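Long-range contacts in probable hydrolase (Pseudomonas aeruginosa, PDB 7AL6), which is of unknown function but adopts the alpha/beta hydrolase fold and is probably a hydrolase, possibly a lipolytic one: residues 153-158 and 201-206; 74-79 and 208-213. All coordinates share one frame; numbering follows the deposited sequence.

How the contacts relate
Contacts 1 and 2 have centres about 17 Å apart, and both use the loop from strand 196-199 to helix 215-223. They meet where Tyr75 of contact 2 reaches contact 1: its OH lies 2.6 Å from Asp202 OD2, a probable hydrogen bond, and its CD2 packs 3.4 Å from Leu205 CD2. Contact 1 lies on the surface, whereas half of the touching residues of contact 2 are buried. A PEG molecule, probably from the crystallisation liquor, lies about 4 Å from the side chain of Ser209 and about 10 Å from that of Thr206. Ser102, His263 and Asp126 have geometry consistent with a catalytic triad; Leu77, in 74-79, packs on Met103, next to the presumed nucleophile Ser102.

Contact 1: 153-158 and 201-206; sequences RHKRKP and TDARLT
Lys157 makes the polar contact with 201-206: its NZ gives a weak hydrogen bond to Thr201 O at 3.3 Å and also donates to a water 2.6 Å away. That water takes a second hydrogen, from Ala203 N, so the ammonium group is tied to the backbone on both sides of Asp202, directly before it and through the water after it. Bends at chi2 (-148°) and chi4 (-99°) swing the chain round to bring NZ there. On the way Lys157 CD presses on Thr201 CG2 at 3.5 Å, tighter than usual for two carbons. Lys155 meets the same segment through carbon: its CB faces Ala203 CB at 4.0 Å, while farther out CE passes Thr206 OG1 as the two side chains run by each other in opposite directions. The contact joins the loop between helices 138-150 and 163-172 to Thr201 and the 3-10 turn 203-206 that follows, all parts of the region inserted between core strands 119-125 and 229-234, where alpha/beta hydrolases commonly carry their cap. The turn is also fixed by its own bonds. Thr206 OG1 donates to Ala203 O nearly in line with the C=O (164°), and Thr206 N shares that acceptor. Asp202 OD1 accepts from Arg204 N, closing an Asx turn, and from Arg204 NE, both from the same face of the carboxylate. With Arg204 NH2 on Asp202 OD2 at 3.0 Å, the arginine grips the acid side-on in a salt bridge. Tyr75 OH also bonds to OD2, and the guanidinium reaches the carbonyls of Arg69 and Ala70, linking the turn to the loop that leads into helix 77-91. Arg156 folds back to give NH1 to Arg153 O, in the carbonyl plane, and to Lys155 O from above its plane.

Contact 2: 74-79 and 208-213; sequences SYLLWD and PSPLRL
Leu76 holds CG anti to its carbonyl carbon (chi1 -53°), which carries CD2 out to Pro210 CD, 3.9 Å away, the leucine branch end meeting the CD corner of the pyrrolidine ring. Trp78 has CG between its backbone N and carbonyl carbon (chi1 45°), a torsion that turns the six-membered ring of the indole toward 208-213. Trp78 CH2 brings the ring edge to Leu211 O at 3.9 Å, with the oxygen close to the ring plane, while Trp78 CZ3 lies 4.1 Å from Leu213 CD2, whose approach is oblique. One indole face is covered by Leu76 CB, 3.7 Å above the plane and offset toward the rim, so the leucine packs on both the ring and Pro210. Ser209 OG adds a looser contact, 4.0 Å from Leu76 CD2. No hydrogen bond crosses; the contact is mainly apolar packing of the start of helix 77-91, which flanks the core sheet of the alpha/beta hydrolase fold, against the loop leading to helix 215-223. At the N-cap, Leu76 N donates to Asp79 OD2 at 2.8 Å, one half of a capping box; the leucine side chain cannot supply the other. Ser74 OG reaches the same oxygen from the opposite face of the carboxylate. In 208-213, Leu211 N donates to Ser209 OG, an ST turn. Trp78 and Pro210 pack reciprocally on Pro210 and Trp78 of the second subunit, whose Leu211 meets Leu211 and Leu213 here.

Contact 1: 153-158 and 201-206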
loop_
_atom_site.group_PDB
_atom_site.type_symbol
_atom_site.label_atom_id
_atom_site.label_comp_id
_atom_site.label_asym_id
_atom_site.label_seq_id
_atom_site.Cartn_x
_atom_site.Cartn_y
_atom_site.Cartn_z
ATOM N N ARG A 153 -11.666 -0.024 -14.175
ATOM C CA ARG A 153 -12.307 -0.859 -13.162
ATOM C C ARG A 153 -12.899 -2.135 -13.764
ATOM O O ARG A 153 -12.869 -3.199 -13.136
ATOM C CB ARG A 153 -13.397 -0.046 -12.453
ATOM C CG ARG A 153 -14.545 0.422 -13.373
ATOM C CD ARG A 153 -15.211 1.722 -12.886
ATOM N NE ARG A 153 -15.763 1.620 -11.530
ATOM C CZ ARG A 153 -15.350 2.334 -10.480
ATOM N NH1 ARG A 153 -14.368 3.229 -10.607
ATOM N NH2 ARG A 153 -15.925 2.158 -9.293
ATOM N N HIS A 154 -13.430 -2.047 -14.985
ATOM C CA HIS A 154 -14.261 -3.087 -15.580
ATOM C C HIS A 154 -13.457 -4.191 -16.289
ATOM O O HIS A 154 -14.045 -4.972 -17.057
ATOM C CB HIS A 154 -15.262 -2.462 -16.575
ATOM C CG HIS A 154 -16.121 -1.375 -15.987
ATOM N ND1 HIS A 154 -17.018 -1.607 -14.962
ATOM C CD2 HIS A 154 -16.240 -0.060 -16.296
ATOM C CE1 HIS A 154 -17.628 -0.478 -14.646
ATOM N NE2 HIS A 154 -17.171 0.477 -15.437
ATOM N N LYS A 155 -12.140 -4.285 -16.052
ATOM C CA LYS A 155 -11.305 -5.283 -16.727
ATOM C C LYS A 155 -11.204 -6.567 -15.904
ATOM O O LYS A 155 -11.145 -6.533 -14.670
ATOM C CB LYS A 155 -9.892 -4.745 -17.006
ATOM C CG LYS A 155 -9.816 -3.536 -17.943
ATOM C CD LYS A 155 -9.468 -3.916 -19.386
ATOM C CE LYS A 155 -9.205 -2.667 -20.240
ATOM N NZ LYS A 155 -9.681 -2.816 -21.639
ATOM N N ARG A 156 -11.180 -7.673 -16.619
ATOM C CA ARG A 156 -11.057 -9.025 -16.050
ATOM C C ARG A 156 -10.145 -9.829 -16.967
ATOM O O ARG A 156 -9.974 -9.457 -18.121
ATOM C CB ARG A 156 -12.440 -9.634 -15.851
ATOM C CG ARG A 156 -13.364 -8.759 -15.020
ATOM C CD ARG A 156 -13.099 -8.880 -13.534
ATOM N NE ARG A 156 -14.086 -8.168 -12.735
ATOM C CZ ARG A 156 -14.000 -6.889 -12.403
ATOM N NH1 ARG A 156 -12.967 -6.175 -12.807
ATOM N NH2 ARG A 156 -14.940 -6.321 -11.674
ATOM N N LYS A 157 -9.551 -10.875 -16.415
ATOM C CA LYS A 157 -8.579 -11.753 -17.097
ATOM C C LYS A 157 -9.244 -13.093 -17.406
ATOM O O LYS A 157 -10.064 -13.509 -16.623
ATOM C CB LYS A 157 -7.350 -11.883 -16.199
ATOM C CG LYS A 157 -7.183 -10.727 -15.221
ATOM C CD LYS A 157 -5.783 -10.351 -14.872
ATOM C CE LYS A 157 -5.689 -9.696 -13.515
ATOM N NZ LYS A 157 -5.636 -8.227 -13.631
ATOM N N PRO A 158 -8.985 -13.723 -18.567
ATOM C CA PRO A 158 -9.515 -15.036 -18.874
ATOM C C PRO A 158 -9.036 -16.143 -17.938
ATOM O O PRO A 158 -7.987 -16.044 -17.436
ATOM C CB PRO A 158 -8.919 -15.437 -20.222
ATOM C CG PRO A 158 -8.378 -14.178 -20.818
ATOM C CD PRO A 158 -8.346 -13.131 -19.732
ATOM N N THR A 201 -1.074 -10.982 -14.556
ATOM C CA THR A 201 -0.870 -9.717 -15.239
ATOM C C THR A 201 -1.585 -8.605 -14.474
ATOM O O THR A 201 -2.383 -8.849 -13.563
ATOM C CB THR A 201 -1.374 -9.809 -16.688
ATOM O OG1 THR A 201 -0.843 -8.730 -17.458
ATOM C CG2 THR A 201 -2.898 -9.766 -16.732
ATOM N N ASP A 202 -1.207 -7.382 -14.788
ATOM C CA ASP A 202 -1.814 -6.197 -14.208
ATOM C C ASP A 202 -2.630 -5.553 -15.315
ATOM O O ASP A 202 -2.118 -5.322 -16.420
ATOM C CB ASP A 202 -0.741 -5.275 -13.657
ATOM C CG ASP A 202 -1.277 -4.219 -12.733
ATOM O OD1 ASP A 202 -2.314 -3.556 -13.045
ATOM O OD2 ASP A 202 -0.595 -4.003 -11.695
ATOM N N ALA A 203 -3.916 -5.343 -15.047
ATOM C CA ALA A 203 -4.772 -4.726 -16.046
ATOM C C ALA A 203 -4.268 -3.348 -16.451
ATOM O O ALA A 203 -4.574 -2.885 -17.548
ATOM C CB ALA A 203 -6.197 -4.626 -15.514
ATOM N N ARG A 204 -3.503 -2.674 -15.596
ATOM C CA ARG A 204 -2.975 -1.378 -15.989
ATOM C C ARG A 204 -2.037 -1.499 -17.184
ATOM O O ARG A 204 -1.793 -0.500 -17.865
ATOM C CB ARG A 204 -2.248 -0.718 -14.810
ATOM C CG ARG A 204 -3.186 -0.274 -13.679
ATOM C CD ARG A 204 -2.362 0.288 -12.534
ATOM N NE ARG A 204 -1.900 -0.787 -11.667
ATOM C CZ ARG A 204 -1.242 -0.607 -10.533
ATOM N NH1 ARG A 204 -0.939 0.620 -10.119
ATOM N NH2 ARG A 204 -0.875 -1.663 -9.821
ATOM N N LEU A 205 -1.476 -2.690 -17.418
ATOM C CA LEU A 205 -0.565 -2.881 -18.527
ATOM C C LEU A 205 -1.253 -2.650 -19.867
ATOM O O LEU A 205 -0.558 -2.518 -20.877
ATOM C CB LEU A 205 0.020 -4.299 -18.505
ATOM C CG LEU A 205 1.046 -4.496 -17.383
ATOM C CD1 LEU A 205 1.424 -5.915 -17.171
ATOM C CD2 LEU A 205 2.307 -3.670 -17.663
ATOM N N THR A 206 -2.599 -2.648 -19.905
ATOM C CA THR A 206 -3.348 -2.398 -21.140
ATOM C C THR A 206 -3.594 -0.918 -21.396
ATOM O O THR A 206 -4.115 -0.572 -22.455
ATOM C CB THR A 206 -4.733 -3.108 -21.137
ATOM O OG1 THR A 206 -5.617 -2.520 -20.154
ATOM C CG2 THR A 206 -4.588 -4.542 -20.839
HETATM O O HOH W 1 -5.137 -6.009 -12.313
#

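Contact 2: 74-79 and 208-213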
loop_
_atom_site.group_PDB
_atom_site.type_symbol
_atom_site.label_atom_id
_atom_site.label_comp_id
_atom_site.label_asym_id
_atom_site.label_seq_id
_atom_site.Cartn_x
_atom_site.Cartn_y
_atom_site.Cartn_z
ATOM N N SER A 74 2.020 3.970 -12.407
ATOM C CA SER A 74 1.978 3.775 -13.869
ATOM C C SER A 74 2.957 2.700 -14.358
ATOM O O SER A 74 3.845 2.355 -13.638
ATOM C CB SER A 74 2.237 5.098 -14.491
ATOM O OG SER A 74 3.543 5.535 -14.222
ATOM N N TYR A 75 2.769 2.186 -15.563
ATOM C CA TYR A 75 3.682 1.204 -16.188
ATOM C C TYR A 75 4.239 1.828 -17.475
ATOM O O TYR A 75 4.060 1.289 -18.524
ATOM C CB TYR A 75 3.010 -0.139 -16.457
ATOM C CG TYR A 75 2.747 -1.025 -15.266
ATOM C CD1 TYR A 75 1.586 -0.903 -14.530
ATOM C CD2 TYR A 75 3.607 -2.045 -14.926
ATOM C CE1 TYR A 75 1.305 -1.734 -13.464
ATOM C CE2 TYR A 75 3.348 -2.883 -13.858
ATOM C CZ TYR A 75 2.191 -2.729 -13.126
ATOM O OH TYR A 75 1.925 -3.532 -12.080
ATOM N N LEU A 76 4.874 2.985 -17.354
ATOM C CA LEU A 76 5.510 3.695 -18.489
ATOM C C LEU A 76 6.941 3.186 -18.659
ATOM O O LEU A 76 7.481 2.625 -17.730
ATOM C CB LEU A 76 5.425 5.199 -18.273
ATOM C CG LEU A 76 4.017 5.703 -17.999
ATOM C CD1 LEU A 76 3.981 7.200 -17.870
ATOM C CD2 LEU A 76 3.052 5.227 -19.049
ATOM N N LEU A 77 7.535 3.397 -19.825
ATOM C CA LEU A 77 8.858 2.842 -20.172
ATOM C C LEU A 77 9.921 3.324 -19.185
ATOM O O LEU A 77 10.707 2.515 -18.799
ATOM C CB LEU A 77 9.206 3.223 -21.611
ATOM C CG LEU A 77 8.374 2.554 -22.696
ATOM C CD1 LEU A 77 8.664 3.162 -24.047
ATOM C CD2 LEU A 77 8.611 1.066 -22.737
ATOM N N TRP A 78 9.914 4.587 -18.784
ATOM C CA TRP A 78 10.899 5.156 -17.832
ATOM C C TRP A 78 10.677 4.613 -16.412
ATOM O O TRP A 78 11.574 4.742 -15.629
ATOM C CB TRP A 78 10.953 6.682 -17.896
ATOM C CG TRP A 78 9.625 7.343 -17.919
ATOM C CD1 TRP A 78 8.891 7.727 -16.853
ATOM C CD2 TRP A 78 8.862 7.674 -19.078
ATOM N NE1 TRP A 78 7.727 8.284 -17.270
ATOM C CE2 TRP A 78 7.675 8.254 -18.628
ATOM C CE3 TRP A 78 9.054 7.519 -20.444
ATOM C CZ2 TRP A 78 6.697 8.705 -19.498
ATOM C CZ3 TRP A 78 8.078 7.939 -21.305
ATOM C CH2 TRP A 78 6.918 8.529 -20.838
ATOM N N ASP A 79 9.480 4.148 -16.083
ATOM C CA ASP A 79 9.175 3.494 -14.789
ATOM C C ASP A 79 9.986 2.195 -14.725
ATOM O O ASP A 79 10.638 1.977 -13.732
ATOM C CB ASP A 79 7.674 3.264 -14.597
ATOM C CG ASP A 79 6.823 4.517 -14.568
ATOM O OD1 ASP A 79 7.256 5.475 -13.998
ATOM O OD2 ASP A 79 5.757 4.487 -15.101
ATOM N N PRO A 208 -3.245 2.934 -22.409
ATOM C CA PRO A 208 -2.366 3.670 -23.330
ATOM C C PRO A 208 -1.585 4.734 -22.582
ATOM O O PRO A 208 -2.026 5.246 -21.560
ATOM C CB PRO A 208 -3.341 4.288 -24.337
ATOM C CG PRO A 208 -4.612 4.479 -23.584
ATOM C CD PRO A 208 -4.645 3.362 -22.505
ATOM N N SER A 209 -0.403 5.055 -23.096
ATOM C CA SER A 209 0.414 6.058 -22.443
ATOM C C SER A 209 -0.287 7.413 -22.486
ATOM O O SER A 209 -0.967 7.741 -23.467
ATOM C CB SER A 209 1.792 6.158 -23.103
ATOM O OG SER A 209 2.532 7.184 -22.452
ATOM N N PRO A 210 -0.178 8.217 -21.429
ATOM C CA PRO A 210 -0.716 9.569 -21.520
ATOM C C PRO A 210 0.137 10.506 -22.370
ATOM O O PRO A 210 -0.333 11.596 -22.726
ATOM C CB PRO A 210 -0.734 10.032 -20.066
ATOM C CG PRO A 210 0.384 9.248 -19.426
ATOM C CD PRO A 210 0.445 7.943 -20.113
ATOM N N LEU A 211 1.414 10.210 -22.518
ATOM C CA LEU A 211 2.327 11.044 -23.321
ATOM C C LEU A 211 3.303 10.134 -24.045
ATOM O O LEU A 211 4.244 9.705 -23.421
ATOM C CB LEU A 211 3.075 12.021 -22.423
ATOM C CG LEU A 211 3.983 12.997 -23.159
ATOM C CD1 LEU A 211 3.194 13.875 -24.104
ATOM C CD2 LEU A 211 4.760 13.841 -22.189
ATOM N N ARG A 212 3.113 9.894 -25.329
ATOM C CA ARG A 212 4.035 9.073 -26.123
ATOM C C ARG A 212 5.305 9.874 -26.408
ATOM O O ARG A 212 5.252 11.080 -26.406
ATOM C CB ARG A 212 3.340 8.623 -27.403
ATOM C CG ARG A 212 3.456 7.133 -27.637
ATOM C CD ARG A 212 2.160 6.397 -27.801
ATOM N NE ARG A 212 1.830 6.328 -29.201
ATOM C CZ ARG A 212 1.370 5.265 -29.832
ATOM N NH1 ARG A 212 1.105 5.347 -31.117
ATOM N NH2 ARG A 212 1.173 4.131 -29.201
ATOM N N LEU A 213 6.433 9.202 -26.570
ATOM C CA LEU A 213 7.673 9.854 -27.020
ATOM C C LEU A 213 7.453 10.250 -28.479
ATOM O O LEU A 213 6.856 9.489 -29.191
ATOM C CB LEU A 213 8.842 8.879 -26.950
ATOM C CG LEU A 213 9.278 8.407 -25.576
ATOM C CD1 LEU A 213 10.360 7.375 -25.714
ATOM C CD2 LEU A 213 9.753 9.555 -24.739
#